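Local coordinates for PrgX (Enterococcus faecalis, PDB 2AWI), which serves as the receptor for the peptide sex pheromone cCF10 in the regulation of conjugation and probably binds DNA as a repressor, at residues I20-G25 and E52-N57; K94-I99 and L114-I119; Y176-S181 and K221-I226; I236-Q241 and L255-I260. The protein carries 1 engineered substitution. All coordinates share one frame; numbering follows the deposited sequence.

In the fold
Four contacts sample this all-helical chain in series, each closing before the next opens. Contact 1 joins helices 19-23 and 44-54 in the helix-turn-helix region, with its centre about 34 Å from that of the chain. The other three lie in the C-terminal TPR region. Contact 2 pairs helices 92-102 and 107-122, contact 3 brings together two interhelical loops, and contact 4 pairs helices 230-248 and 251-266. Contacts 2 and 3 sit on opposite sides of the chain's centre; contacts 3 and 4 approach to about 5 Å at their nearest atoms without touching. Contacts 1, 3 and 4 also reach a second subunit, so a probable DNA-binding part and the regulatory part both take part in the assembly.

Contact 1 of 4, residues I20-G25 and E52-N57; sequences IDLYSG and ERLGVN
L22 and L54 meet through their methyl ends, the two side chains crossing at about a right angle. CD1 of L22 lies 3.9 Å from CD2 of L54, and CD2 of L22 touches the same L54 methyl. CD1 of L22 also reaches back to the root of the neighbouring arginine, 4.0 Å from R53 CB. Beyond this apolar patch R53 reaches across toward the end of helix 19-23. CG of R53 stands anti to its carbonyl carbon (chi1 -70°), and further bends at chi2 and chi3 carry the chain past D21 O, which is 3.5 Å from NE. The guanidinium then arrives with S24 O near its plane, at its edge, 2.9 Å from NH2, while L22 O lies 4.2 Å above the centre of one face. Three backbone carbonyls of residues 21-24 thus lie near the R53 side chain. The helix end that presents them is itself tied down: I20 O accepts both S24 N and S24 OG, the hydroxyl at 2.9 Å, from opposite faces of its plane. In the second shell, Y17 packs on both leucines, as does R12 of helix 4-14, and Y32 of helix 29-36 packs on L22. With these shared neighbours, the succession of short helices 4-14, 19-23, 29-36, 44-54 and 58-67 is consistent with an XRE-type helix-turn-helix domain, in which helix 44-54 packs against helix 19-23.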
loop_
_atom_site.group_PDB
_atom_site.type_symbol
_atom_site.label_atom_id
_atom_site.label_comp_id
_atom_site.label_asym_id
_atom_site.label_seq_id
_atom_site.Cartn_x
_atom_site.Cartn_y
_atom_site.Cartn_z
ATOM N N ILE A 20 -39.982 22.160 45.890
ATOM C CA ILE A 20 -39.865 21.304 47.072
ATOM C C ILE A 20 -38.915 20.137 46.841
ATOM O O ILE A 20 -38.154 19.764 47.739
ATOM C CB ILE A 20 -41.228 20.675 47.484
ATOM C CG1 ILE A 20 -42.230 20.840 46.347
ATOM C CG2 ILE A 20 -41.724 21.265 48.804
ATOM C CD1 ILE A 20 -43.491 20.056 46.542
ATOM N N ASP A 21 -38.976 19.547 45.649
ATOM C CA ASP A 21 -38.135 18.400 45.327
ATOM C C ASP A 21 -36.659 18.735 45.360
ATOM O O ASP A 21 -35.820 17.846 45.502
ATOM C CB ASP A 21 -38.501 17.834 43.953
ATOM C CG ASP A 21 -39.929 17.305 43.898
ATOM O OD1 ASP A 21 -40.297 16.473 44.757
ATOM O OD2 ASP A 21 -40.678 17.716 42.987
ATOM N N LEU A 22 -36.346 20.019 45.240
ATOM C CA LEU A 22 -34.965 20.484 45.253
ATOM C C LEU A 22 -34.464 20.941 46.612
ATOM O O LEU A 22 -33.391 20.529 47.048
ATOM C CB LEU A 22 -34.786 21.645 44.261
ATOM C CG LEU A 22 -34.430 21.338 42.804
ATOM C CD1 LEU A 22 -32.982 20.896 42.722
ATOM C CD2 LEU A 22 -35.365 20.270 42.249
ATOM N N TYR A 23 -35.232 21.792 47.288
ATOM C CA TYR A 23 -34.789 22.323 48.572
ATOM C C TYR A 23 -35.128 21.541 49.833
ATOM O O TYR A 23 -34.485 21.751 50.865
ATOM C CB TYR A 23 -35.274 23.773 48.756
ATOM C CG TYR A 23 -36.764 23.928 49.009
ATOM C CD1 TYR A 23 -37.634 24.299 47.982
ATOM C CD2 TYR A 23 -37.305 23.703 50.282
ATOM C CE1 TYR A 23 -39.001 24.442 48.211
ATOM C CE2 TYR A 23 -38.670 23.844 50.525
ATOM C CZ TYR A 23 -39.514 24.216 49.485
ATOM O OH TYR A 23 -40.862 24.374 49.725
ATOM N N SER A 24 -36.109 20.642 49.783
ATOM C CA SER A 24 -36.461 19.941 51.015
ATOM C C SER A 24 -35.267 19.179 51.572
ATOM O O SER A 24 -34.656 18.365 50.882
ATOM C CB SER A 24 -37.675 19.009 50.812
ATOM O OG SER A 24 -37.388 17.959 49.887
ATOM N N GLY A 25 -34.932 19.484 52.823
ATOM C CA GLY A 25 -33.814 18.837 53.481
ATOM C C GLY A 25 -32.510 19.575 53.268
ATOM O O GLY A 25 -31.494 19.240 53.876
ATOM N N GLU A 52 -27.458 16.437 42.129
ATOM C CA GLU A 52 -27.817 15.036 42.274
ATOM C C GLU A 52 -29.332 14.866 42.213
ATOM O O GLU A 52 -29.833 13.854 41.708
ATOM C CB GLU A 52 -27.294 14.474 43.598
ATOM C CG GLU A 52 -27.598 12.992 43.762
ATOM C CD GLU A 52 -27.133 12.427 45.084
ATOM O OE1 GLU A 52 -27.305 11.206 45.289
ATOM O OE2 GLU A 52 -26.599 13.195 45.915
ATOM N N ARG A 53 -30.052 15.857 42.740
ATOM C CA ARG A 53 -31.512 15.842 42.730
ATOM C C ARG A 53 -32.017 15.897 41.291
ATOM O O ARG A 53 -32.879 15.115 40.902
ATOM C CB ARG A 53 -32.072 17.045 43.496
ATOM C CG ARG A 53 -31.878 17.023 45.005
ATOM C CD ARG A 53 -32.600 15.846 45.629
ATOM N NE ARG A 53 -33.117 16.172 46.954
ATOM C CZ ARG A 53 -32.366 16.534 47.986
ATOM N NH1 ARG A 53 -31.048 16.619 47.851
ATOM N NH2 ARG A 53 -32.931 16.817 49.151
ATOM N N LEU A 54 -31.480 16.825 40.502
ATOM C CA LEU A 54 -31.891 16.972 39.106
ATOM C C LEU A 54 -31.426 15.804 38.230
ATOM O O LEU A 54 -32.016 15.542 37.182
ATOM C CB LEU A 54 -31.339 18.281 38.531
ATOM C CG LEU A 54 -31.757 19.578 39.237
ATOM C CD1 LEU A 54 -30.906 20.731 38.728
ATOM C CD2 LEU A 54 -33.250 19.853 39.002
ATOM N N GLY A 55 -30.364 15.111 38.647
ATOM C CA GLY A 55 -29.863 14.003 37.853
ATOM C C GLY A 55 -29.009 14.478 36.683
ATOM O O GLY A 55 -28.707 13.702 35.777
ATOM N N VAL A 56 -28.618 15.755 36.705
ATOM C CA VAL A 56 -27.801 16.336 35.646
ATOM C C VAL A 56 -26.414 16.588 36.211
ATOM O O VAL A 56 -26.267 17.198 37.263
ATOM C CB VAL A 56 -28.409 17.672 35.141
ATOM C CG1 VAL A 56 -27.518 18.291 34.062
ATOM C CG2 VAL A 56 -29.808 17.424 34.613
ATOM N N ASN A 57 -25.397 16.117 35.500
ATOM C CA ASN A 57 -24.009 16.255 35.933
ATOM C C ASN A 57 -23.597 17.655 36.405
ATOM O O ASN A 57 -23.822 18.662 35.731
ATOM C CB ASN A 57 -23.089 15.748 34.817
ATOM C CG ASN A 57 -23.318 14.265 34.510
ATOM O OD1 ASN A 57 -22.853 13.387 35.235
ATOM N ND2 ASN A 57 -24.059 13.988 33.445
#

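Contact 2 of 4, residues K94-I99 and L114-I119; sequences KNFQRI and LGYISI
Y116 lays its ring alongside F96 and drives its hydroxyl end in between N95 and I99. The F96 and Y116 side chains run alongside one another, pointing opposite ways, their ring planes 31° apart and their centroids 6.0 Å apart, an oblique pairing. F96 has CG anti to the backbone N (chi1 -176°), which brings CD1 to 3.5 Å from Y116 CB; farther along the same ring, CZ lies 4.1 Å from I117 CD1. I99 comes over one face of the tyrosine ring near its rim, its side chain crossing that of Y116 at about a right angle, with CG1 3.5 Å from Y116 CZ. N95 instead meets the ring at its edge and in its plane, CB being 3.5 Å from Y116 OH. The two helices run nearly antiparallel, at 146° with the short axes 10.6 Å apart, a spacing that this inserted ring fills. Such neighbouring antiparallel helices joined by a short loop suit the TPR-like region to which both belong. Around them, F92 stacks on F96 and also packs on Y116, while I85 of helix 74-87 packs on N95 and Y116. R98 passes near the phenol, NH2 4.0 Å from Y116 OH. With no hydrogen bond between the segments, the fit rests on aromatic and aliphatic surfaces, and the charge of R98 is directed to a salt bridge with E78 of helix 74-87.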
loop_
_atom_site.group_PDB
_atom_site.type_symbol
_atom_site.label_atom_id
_atom_site.label_comp_id
_atom_site.label_asym_id
_atom_site.label_seq_id
_atom_site.Cartn_x
_atom_site.Cartn_y
_atom_site.Cartn_z
ATOM N N LYS A 94 -0.108 48.731 23.159
ATOM C CA LYS A 94 -0.887 49.283 24.265
ATOM C C LYS A 94 -1.350 48.256 25.293
ATOM O O LYS A 94 -1.405 48.548 26.489
ATOM C CB LYS A 94 -2.090 50.051 23.712
ATOM C CG LYS A 94 -2.640 51.106 24.656
ATOM C CD LYS A 94 -3.530 52.085 23.908
ATOM C CE LYS A 94 -3.958 53.242 24.796
ATOM N NZ LYS A 94 -4.724 54.274 24.037
ATOM N N ASN A 95 -1.686 47.058 24.830
ATOM C CA ASN A 95 -2.137 46.003 25.727
ATOM C C ASN A 95 -0.949 45.369 26.427
ATOM O O ASN A 95 -1.020 45.026 27.607
ATOM C CB ASN A 95 -2.907 44.942 24.945
ATOM C CG ASN A 95 -4.315 45.379 24.609
ATOM O OD1 ASN A 95 -4.855 45.021 23.562
ATOM N ND2 ASN A 95 -4.926 46.146 25.504
ATOM N N PHE A 96 0.147 45.226 25.691
ATOM C CA PHE A 96 1.362 44.635 26.232
ATOM C C PHE A 96 1.908 45.488 27.365
ATOM O O PHE A 96 2.577 44.981 28.263
ATOM C CB PHE A 96 2.418 44.503 25.136
ATOM C CG PHE A 96 3.678 43.822 25.585
ATOM C CD1 PHE A 96 3.660 42.486 25.975
ATOM C CD2 PHE A 96 4.886 44.517 25.618
ATOM C CE1 PHE A 96 4.833 41.848 26.392
ATOM C CE2 PHE A 96 6.060 43.896 26.030
ATOM C CZ PHE A 96 6.037 42.559 26.420
ATOM N N GLN A 97 1.622 46.785 27.322
ATOM C CA GLN A 97 2.098 47.698 28.356
ATOM C C GLN A 97 1.302 47.532 29.641
ATOM O O GLN A 97 1.703 48.018 30.698
ATOM C CB GLN A 97 1.999 49.151 27.880
ATOM C CG GLN A 97 2.854 49.465 26.662
ATOM C CD GLN A 97 2.774 50.927 26.253
ATOM O OE1 GLN A 97 3.330 51.330 25.230
ATOM N NE2 GLN A 97 2.083 51.730 27.056
ATOM N N ARG A 98 0.169 46.846 29.545
ATOM C CA ARG A 98 -0.679 46.611 30.705
ATOM C C ARG A 98 -0.364 45.238 31.291
ATOM O O ARG A 98 -0.296 45.063 32.506
ATOM C CB ARG A 98 -2.157 46.671 30.306
ATOM C CG ARG A 98 -3.115 46.396 31.459
ATOM C CD ARG A 98 -4.584 46.343 31.020
ATOM N NE ARG A 98 -4.870 45.243 30.096
ATOM C CZ ARG A 98 -4.863 45.350 28.771
ATOM N NH1 ARG A 98 -4.588 46.515 28.198
ATOM N NH2 ARG A 98 -5.127 44.291 28.014
ATOM N N ILE A 99 -0.158 44.271 30.406
ATOM C CA ILE A 99 0.133 42.900 30.798
ATOM C C ILE A 99 1.544 42.705 31.343
ATOM O O ILE A 99 1.722 42.126 32.415
ATOM C CB ILE A 99 -0.066 41.935 29.600
ATOM C CG1 ILE A 99 -1.527 41.967 29.134
ATOM C CG2 ILE A 99 0.343 40.523 29.990
ATOM C CD1 ILE A 99 -2.526 41.514 30.180
ATOM N N LEU A 114 3.395 35.305 28.228
ATOM C CA LEU A 114 4.148 34.547 27.228
ATOM C C LEU A 114 3.356 34.499 25.922
ATOM O O LEU A 114 3.913 34.241 24.850
ATOM C CB LEU A 114 4.428 33.121 27.727
ATOM C CG LEU A 114 5.327 33.005 28.965
ATOM C CD1 LEU A 114 5.418 31.546 29.418
ATOM C CD2 LEU A 114 6.712 33.567 28.646
ATOM N N GLY A 115 2.051 34.743 26.030
ATOM C CA GLY A 115 1.197 34.756 24.857
ATOM C C GLY A 115 1.549 35.964 24.006
ATOM O O GLY A 115 1.530 35.905 22.772
ATOM N N TYR A 116 1.871 37.067 24.672
ATOM C CA TYR A 116 2.259 38.287 23.975
ATOM C C TYR A 116 3.664 38.141 23.393
ATOM O O TYR A 116 3.935 38.605 22.286
ATOM C CB TYR A 116 2.223 39.487 24.922
ATOM C CG TYR A 116 0.838 40.021 25.208
ATOM C CD1 TYR A 116 -0.102 39.261 25.907
ATOM C CD2 TYR A 116 0.471 41.299 24.787
ATOM C CE1 TYR A 116 -1.376 39.768 26.183
ATOM C CE2 TYR A 116 -0.794 41.814 25.055
ATOM C CZ TYR A 116 -1.712 41.047 25.753
ATOM O OH TYR A 116 -2.957 41.569 26.012
ATOM N N ILE A 117 4.557 37.495 24.136
ATOM C CA ILE A 117 5.922 37.304 23.658
ATOM C C ILE A 117 5.894 36.502 22.370
ATOM O O ILE A 117 6.627 36.794 21.427
ATOM C CB ILE A 117 6.785 36.558 24.695
ATOM C CG1 ILE A 117 6.910 37.405 25.962
ATOM C CG2 ILE A 117 8.168 36.262 24.115
ATOM C CD1 ILE A 117 7.545 38.762 25.735
ATOM N N SER A 118 5.040 35.486 22.338
ATOM C CA SER A 118 4.901 34.637 21.165
ATOM C C SER A 118 4.486 35.491 19.972
ATOM O O SER A 118 5.083 35.410 18.900
ATOM C CB SER A 118 3.846 33.566 21.428
ATOM O OG SER A 118 3.740 32.684 20.328
ATOM N N ILE A 119 3.456 36.308 20.170
ATOM C CA ILE A 119 2.950 37.190 19.121
ATOM C C ILE A 119 4.069 38.075 18.574
ATOM O O ILE A 119 4.265 38.158 17.363
ATOM C CB ILE A 119 1.805 38.092 19.655
ATOM C CG1 ILE A 119 0.536 37.259 19.871
ATOM C CG2 ILE A 119 1.537 39.223 18.686
ATOM C CD1 ILE A 119 -0.553 37.993 20.623
#

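Contact 3 of 4, residues Y176-S181 and K221-I226; sequences YPIVDS and KTIKNI
S181 OG is hydrogen-bonded to D187 of helix 184-203, and across the contact it lies 3.5 Å from the N225 backbone O. With OG anti to the backbone N (chi1 161°), the hydroxyl lies beside that carbonyl; CB itself points toward the other loop. There CB packs 3.8 Å from K224 O and 3.9 Å from I226 CD1. The residues it meets belong to a type II beta turn running from I223 to I226, closed by a weak bond from I226 N to I223 O. This turn lies between helices 207-220 and 230-248, and residues 176-181 lie between helices 165-172 and 184-203; the contact therefore joins two interhelical loops at the surface of the TPR-like region. I223 spreads its branches along the opposing loop. CG2 sits 3.8 Å from S181 N, close to CB of the same serine, whereas CD1 extends to I178, 3.7 Å from its CG2 and 3.6 Å from its O. The I178 and I223 side chains meet at a slant, I223 CD1 resting against both CB and CG2 of I178. I178 also packs on L220 of helix 207-220 and Y186 of helix 184-203.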
loop_
_atom_site.group_PDB
_atom_site.type_symbol
_atom_site.label_atom_id
_atom_site.label_comp_id
_atom_site.label_asym_id
_atom_site.label_seq_id
_atom_site.Cartn_x
_atom_site.Cartn_y
_atom_site.Cartn_z
ATOM N N TYR A 176 7.207 16.053 35.942
ATOM C CA TYR A 176 6.881 14.677 35.603
ATOM C C TYR A 176 7.717 13.678 36.402
ATOM O O TYR A 176 8.767 14.024 36.948
ATOM C CB TYR A 176 7.082 14.447 34.097
ATOM C CG TYR A 176 6.109 15.232 33.248
ATOM C CD1 TYR A 176 6.297 16.591 33.023
ATOM C CD2 TYR A 176 4.944 14.636 32.756
ATOM C CE1 TYR A 176 5.347 17.347 32.344
ATOM C CE2 TYR A 176 3.987 15.381 32.073
ATOM C CZ TYR A 176 4.188 16.737 31.877
ATOM O OH TYR A 176 3.215 17.504 31.282
ATOM N N PRO A 177 7.254 12.421 36.486
ATOM C CA PRO A 177 6.031 11.892 35.872
ATOM C C PRO A 177 4.744 12.308 36.576
ATOM O O PRO A 177 4.762 12.745 37.724
ATOM C CB PRO A 177 6.245 10.386 35.936
ATOM C CG PRO A 177 6.979 10.229 37.223
ATOM C CD PRO A 177 8.006 11.342 37.151
ATOM N N ILE A 178 3.626 12.171 35.870
ATOM C CA ILE A 178 2.318 12.502 36.425
ATOM C C ILE A 178 1.861 11.281 37.227
ATOM O O ILE A 178 2.081 10.136 36.808
ATOM C CB ILE A 178 1.277 12.787 35.303
ATOM C CG1 ILE A 178 1.760 13.932 34.398
ATOM C CG2 ILE A 178 -0.078 13.120 35.924
ATOM C CD1 ILE A 178 1.965 15.264 35.095
ATOM N N VAL A 179 1.232 11.519 38.374
ATOM C CA VAL A 179 0.764 10.421 39.209
ATOM C C VAL A 179 -0.761 10.316 39.284
ATOM O O VAL A 179 -1.315 9.213 39.303
ATOM C CB VAL A 179 1.332 10.540 40.650
ATOM C CG1 VAL A 179 2.847 10.680 40.596
ATOM C CG2 VAL A 179 0.716 11.734 41.367
ATOM N N ASP A 180 -1.440 11.458 39.320
ATOM C CA ASP A 180 -2.898 11.476 39.403
ATOM C C ASP A 180 -3.545 12.293 38.300
ATOM O O ASP A 180 -2.975 13.268 37.829
ATOM C CB ASP A 180 -3.334 12.048 40.756
ATOM C CG ASP A 180 -2.894 11.190 41.920
ATOM O OD1 ASP A 180 -2.728 11.737 43.030
ATOM O OD2 ASP A 180 -2.722 9.971 41.731
ATOM N N SER A 181 -4.742 11.880 37.890
ATOM C CA SER A 181 -5.499 12.594 36.866
ATOM C C SER A 181 -6.461 13.507 37.595
ATOM O O SER A 181 -7.113 13.077 38.535
ATOM C CB SER A 181 -6.316 11.633 36.006
ATOM O OG SER A 181 -7.351 12.337 35.333
ATOM N N LYS A 221 -0.713 6.537 30.342
ATOM C CA LYS A 221 -1.702 5.504 30.046
ATOM C C LYS A 221 -1.924 4.495 31.173
ATOM O O LYS A 221 -2.789 3.628 31.060
ATOM C CB LYS A 221 -1.319 4.753 28.763
ATOM C CG LYS A 221 -1.352 5.610 27.504
ATOM C CD LYS A 221 -0.832 4.851 26.284
ATOM C CE LYS A 221 -0.875 5.735 25.034
ATOM N NZ LYS A 221 -0.196 5.113 23.851
ATOM N N THR A 222 -1.152 4.599 32.251
ATOM C CA THR A 222 -1.300 3.676 33.375
ATOM C C THR A 222 -2.082 4.343 34.499
ATOM O O THR A 222 -2.440 3.695 35.487
ATOM C CB THR A 222 0.067 3.239 33.956
ATOM O OG1 THR A 222 0.770 4.390 34.438
ATOM C CG2 THR A 222 0.909 2.535 32.898
ATOM N N ILE A 223 -2.337 5.637 34.346
ATOM C CA ILE A 223 -3.063 6.392 35.354
ATOM C C ILE A 223 -4.561 6.098 35.351
ATOM O O ILE A 223 -5.187 5.961 34.299
ATOM C CB ILE A 223 -2.840 7.908 35.172
ATOM C CG1 ILE A 223 -1.361 8.242 35.389
ATOM C CG2 ILE A 223 -3.698 8.687 36.158
ATOM C CD1 ILE A 223 -0.993 9.689 35.070
ATOM N N LYS A 224 -5.123 5.999 36.551
ATOM C CA LYS A 224 -6.536 5.718 36.741
ATOM C C LYS A 224 -7.408 6.881 36.271
ATOM O O LYS A 224 -7.184 8.026 36.659
ATOM C CB LYS A 224 -6.798 5.438 38.223
ATOM C CG LYS A 224 -8.259 5.304 38.602
ATOM C CD LYS A 224 -8.421 5.359 40.114
ATOM C CE LYS A 224 -9.886 5.323 40.520
ATOM N NZ LYS A 224 -10.066 5.583 41.977
ATOM N N ASN A 225 -8.398 6.571 35.437
ATOM C CA ASN A 225 -9.335 7.563 34.903
ATOM C C ASN A 225 -8.709 8.659 34.040
ATOM O O ASN A 225 -9.259 9.758 33.940
ATOM C CB ASN A 225 -10.121 8.223 36.042
ATOM C CG ASN A 225 -11.025 7.243 36.777
ATOM O OD1 ASN A 225 -11.676 6.396 36.160
ATOM N ND2 ASN A 225 -11.082 7.369 38.098
ATOM N N ILE A 226 -7.571 8.365 33.417
ATOM C CA ILE A 226 -6.895 9.343 32.566
ATOM C C ILE A 226 -7.607 9.444 31.216
ATOM O O ILE A 226 -8.169 8.467 30.730
ATOM C CB ILE A 226 -5.418 8.937 32.298
ATOM C CG1 ILE A 226 -4.663 10.090 31.637
ATOM C CG2 ILE A 226 -5.368 7.712 31.382
ATOM C CD1 ILE A 226 -4.484 11.277 32.529
#

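Contact 4 of 4, residues I236-Q241 and L255-I260; sequences INYLKQ and LNAVNI
Helices 236-241 and 255-260 run nearly antiparallel, at 154° with their short axes 8.4 Å apart, and they come closest at Y238 and A257, whose CA atoms are 5.0 Å apart. The small A257 side chain permits that approach: its CB lies 3.6 Å from Y238 CD2, and A257 O meets the edge of the tyrosine ring near its plane, 3.5 Å from the same CD2. On the next turn I260 fits against the backbone side of Y238, its CG2 3.7 Å from Y238 CB and its CD1 over the CA. The two helices are consecutive, joined by a very short link, and form an antiparallel hairpin as in TPR-type helical repeats. L276 and L280 of helix 270-286 pack on Y238, while I263 of a second subunit packs on I260 and N259 is hydrogen-bonded to N259 of that subunit, so the hairpin also lies against a neighbouring chain. At one flank of the apolar strip, N256 ND2 donates to Q241 OE1 at 2.7 Å. The acceptor lies close to the N256 amide plane, but the donor rises 51° out of the Q241 carbonyl plane, and the two amides are steeply inclined to each other. A bend in Q241 at chi2 (-57°) folds the amide back over N256. Through its other arm the Q241 amide makes a weak bond, NE2 to N237 OD1 at 3.5 Å.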
loop_
_atom_site.group_PDB
_atom_site.type_symbol
_atom_site.label_atom_id
_atom_site.label_comp_id
_atom_site.label_asym_id
_atom_site.label_seq_id
_atom_site.Cartn_x
_atom_site.Cartn_y
_atom_site.Cartn_z
ATOM N N ILE A 236 2.171 11.408 18.629
ATOM C CA ILE A 236 3.289 10.990 19.463
ATOM C C ILE A 236 3.804 9.625 19.016
ATOM O O ILE A 236 5.009 9.369 19.048
ATOM C CB ILE A 236 2.873 10.935 20.950
ATOM C CG1 ILE A 236 2.825 12.358 21.512
ATOM C CG2 ILE A 236 3.831 10.054 21.748
ATOM C CD1 ILE A 236 2.434 12.431 22.971
ATOM N N ASN A 237 2.888 8.755 18.590
ATOM C CA ASN A 237 3.259 7.419 18.126
ATOM C C ASN A 237 4.001 7.533 16.794
ATOM O O ASN A 237 4.787 6.659 16.429
ATOM C CB ASN A 237 2.012 6.546 17.964
ATOM C CG ASN A 237 2.329 5.062 18.007
ATOM O OD1 ASN A 237 2.821 4.485 17.032
ATOM N ND2 ASN A 237 2.057 4.433 19.150
ATOM N N TYR A 238 3.738 8.614 16.065
ATOM C CA TYR A 238 4.409 8.855 14.798
ATOM C C TYR A 238 5.832 9.334 15.102
ATOM O O TYR A 238 6.773 9.012 14.381
ATOM C CB TYR A 238 3.653 9.912 13.980
ATOM C CG TYR A 238 4.541 10.792 13.123
ATOM C CD1 TYR A 238 5.035 12.000 13.608
ATOM C CD2 TYR A 238 4.912 10.403 11.839
ATOM C CE1 TYR A 238 5.876 12.800 12.836
ATOM C CE2 TYR A 238 5.753 11.192 11.058
ATOM C CZ TYR A 238 6.232 12.388 11.564
ATOM O OH TYR A 238 7.069 13.170 10.798
ATOM N N LEU A 239 5.976 10.106 16.175
ATOM C CA LEU A 239 7.276 10.616 16.575
ATOM C C LEU A 239 8.101 9.452 17.112
ATOM O O LEU A 239 9.323 9.438 17.002
ATOM C CB LEU A 239 7.109 11.711 17.635
ATOM C CG LEU A 239 6.543 13.019 17.067
ATOM C CD1 LEU A 239 6.030 13.926 18.189
ATOM C CD2 LEU A 239 7.627 13.715 16.255
ATOM N N LYS A 240 7.412 8.471 17.679
ATOM C CA LYS A 240 8.057 7.281 18.211
ATOM C C LYS A 240 8.590 6.469 17.033
ATOM O O LYS A 240 9.698 5.936 17.085
ATOM C CB LYS A 240 7.050 6.455 19.013
ATOM C CG LYS A 240 7.596 5.162 19.591
ATOM C CD LYS A 240 6.484 4.375 20.271
ATOM C CE LYS A 240 6.947 2.996 20.707
ATOM N NZ LYS A 240 5.828 2.208 21.308
ATOM N N GLN A 241 7.798 6.377 15.967
ATOM C CA GLN A 241 8.215 5.641 14.780
ATOM C C GLN A 241 9.456 6.318 14.198
ATOM O O GLN A 241 10.365 5.653 13.708
ATOM C CB GLN A 241 7.092 5.617 13.734
ATOM C CG GLN A 241 5.844 4.839 14.148
ATOM C CD GLN A 241 6.140 3.397 14.518
ATOM O OE1 GLN A 241 6.766 2.662 13.756
ATOM N NE2 GLN A 241 5.685 2.984 15.695
ATOM N N LEU A 255 7.810 3.469 7.338
ATOM C CA LEU A 255 6.523 3.252 6.700
ATOM C C LEU A 255 5.393 3.550 7.688
ATOM O O LEU A 255 4.416 4.207 7.332
ATOM C CB LEU A 255 6.420 1.810 6.203
ATOM C CG LEU A 255 7.524 1.388 5.228
ATOM C CD1 LEU A 255 7.273 -0.042 4.760
ATOM C CD2 LEU A 255 7.558 2.347 4.038
ATOM N N ASN A 256 5.529 3.071 8.925
ATOM C CA ASN A 256 4.512 3.316 9.941
ATOM C C ASN A 256 4.278 4.822 10.071
ATOM O O ASN A 256 3.137 5.286 10.088
ATOM C CB ASN A 256 4.939 2.746 11.301
ATOM C CG ASN A 256 4.923 1.219 11.341
ATOM O OD1 ASN A 256 4.192 0.571 10.596
ATOM N ND2 ASN A 256 5.716 0.642 12.236
ATOM N N ALA A 257 5.369 5.580 10.150
ATOM C CA ALA A 257 5.283 7.029 10.274
ATOM C C ALA A 257 4.554 7.629 9.083
ATOM O O ALA A 257 3.667 8.463 9.258
ATOM C CB ALA A 257 6.677 7.635 10.395
ATOM N N VAL A 258 4.926 7.211 7.875
ATOM C CA VAL A 258 4.284 7.729 6.668
ATOM C C VAL A 258 2.802 7.351 6.676
ATOM O O VAL A 258 1.935 8.141 6.295
ATOM C CB VAL A 258 4.939 7.155 5.375
ATOM C CG1 VAL A 258 4.274 7.756 4.135
ATOM C CG2 VAL A 258 6.438 7.459 5.359
ATOM N N ASN A 259 2.518 6.139 7.133
ATOM C CA ASN A 259 1.155 5.651 7.189
ATOM C C ASN A 259 0.315 6.463 8.179
ATOM O O ASN A 259 -0.885 6.684 7.970
ATOM C CB ASN A 259 1.162 4.175 7.566
ATOM C CG ASN A 259 -0.213 3.572 7.548
ATOM O OD1 ASN A 259 -1.037 3.900 6.694
ATOM N ND2 ASN A 259 -0.472 2.672 8.487
ATOM N N ILE A 260 0.948 6.921 9.251
ATOM C CA ILE A 260 0.238 7.724 10.229
ATOM C C ILE A 260 -0.055 9.106 9.640
ATOM O O ILE A 260 -1.148 9.648 9.831
ATOM C CB ILE A 260 1.046 7.830 11.534
ATOM C CG1 ILE A 260 1.023 6.464 12.237
ATOM C CG2 ILE A 260 0.476 8.925 12.434
ATOM C CD1 ILE A 260 1.732 6.435 13.559
#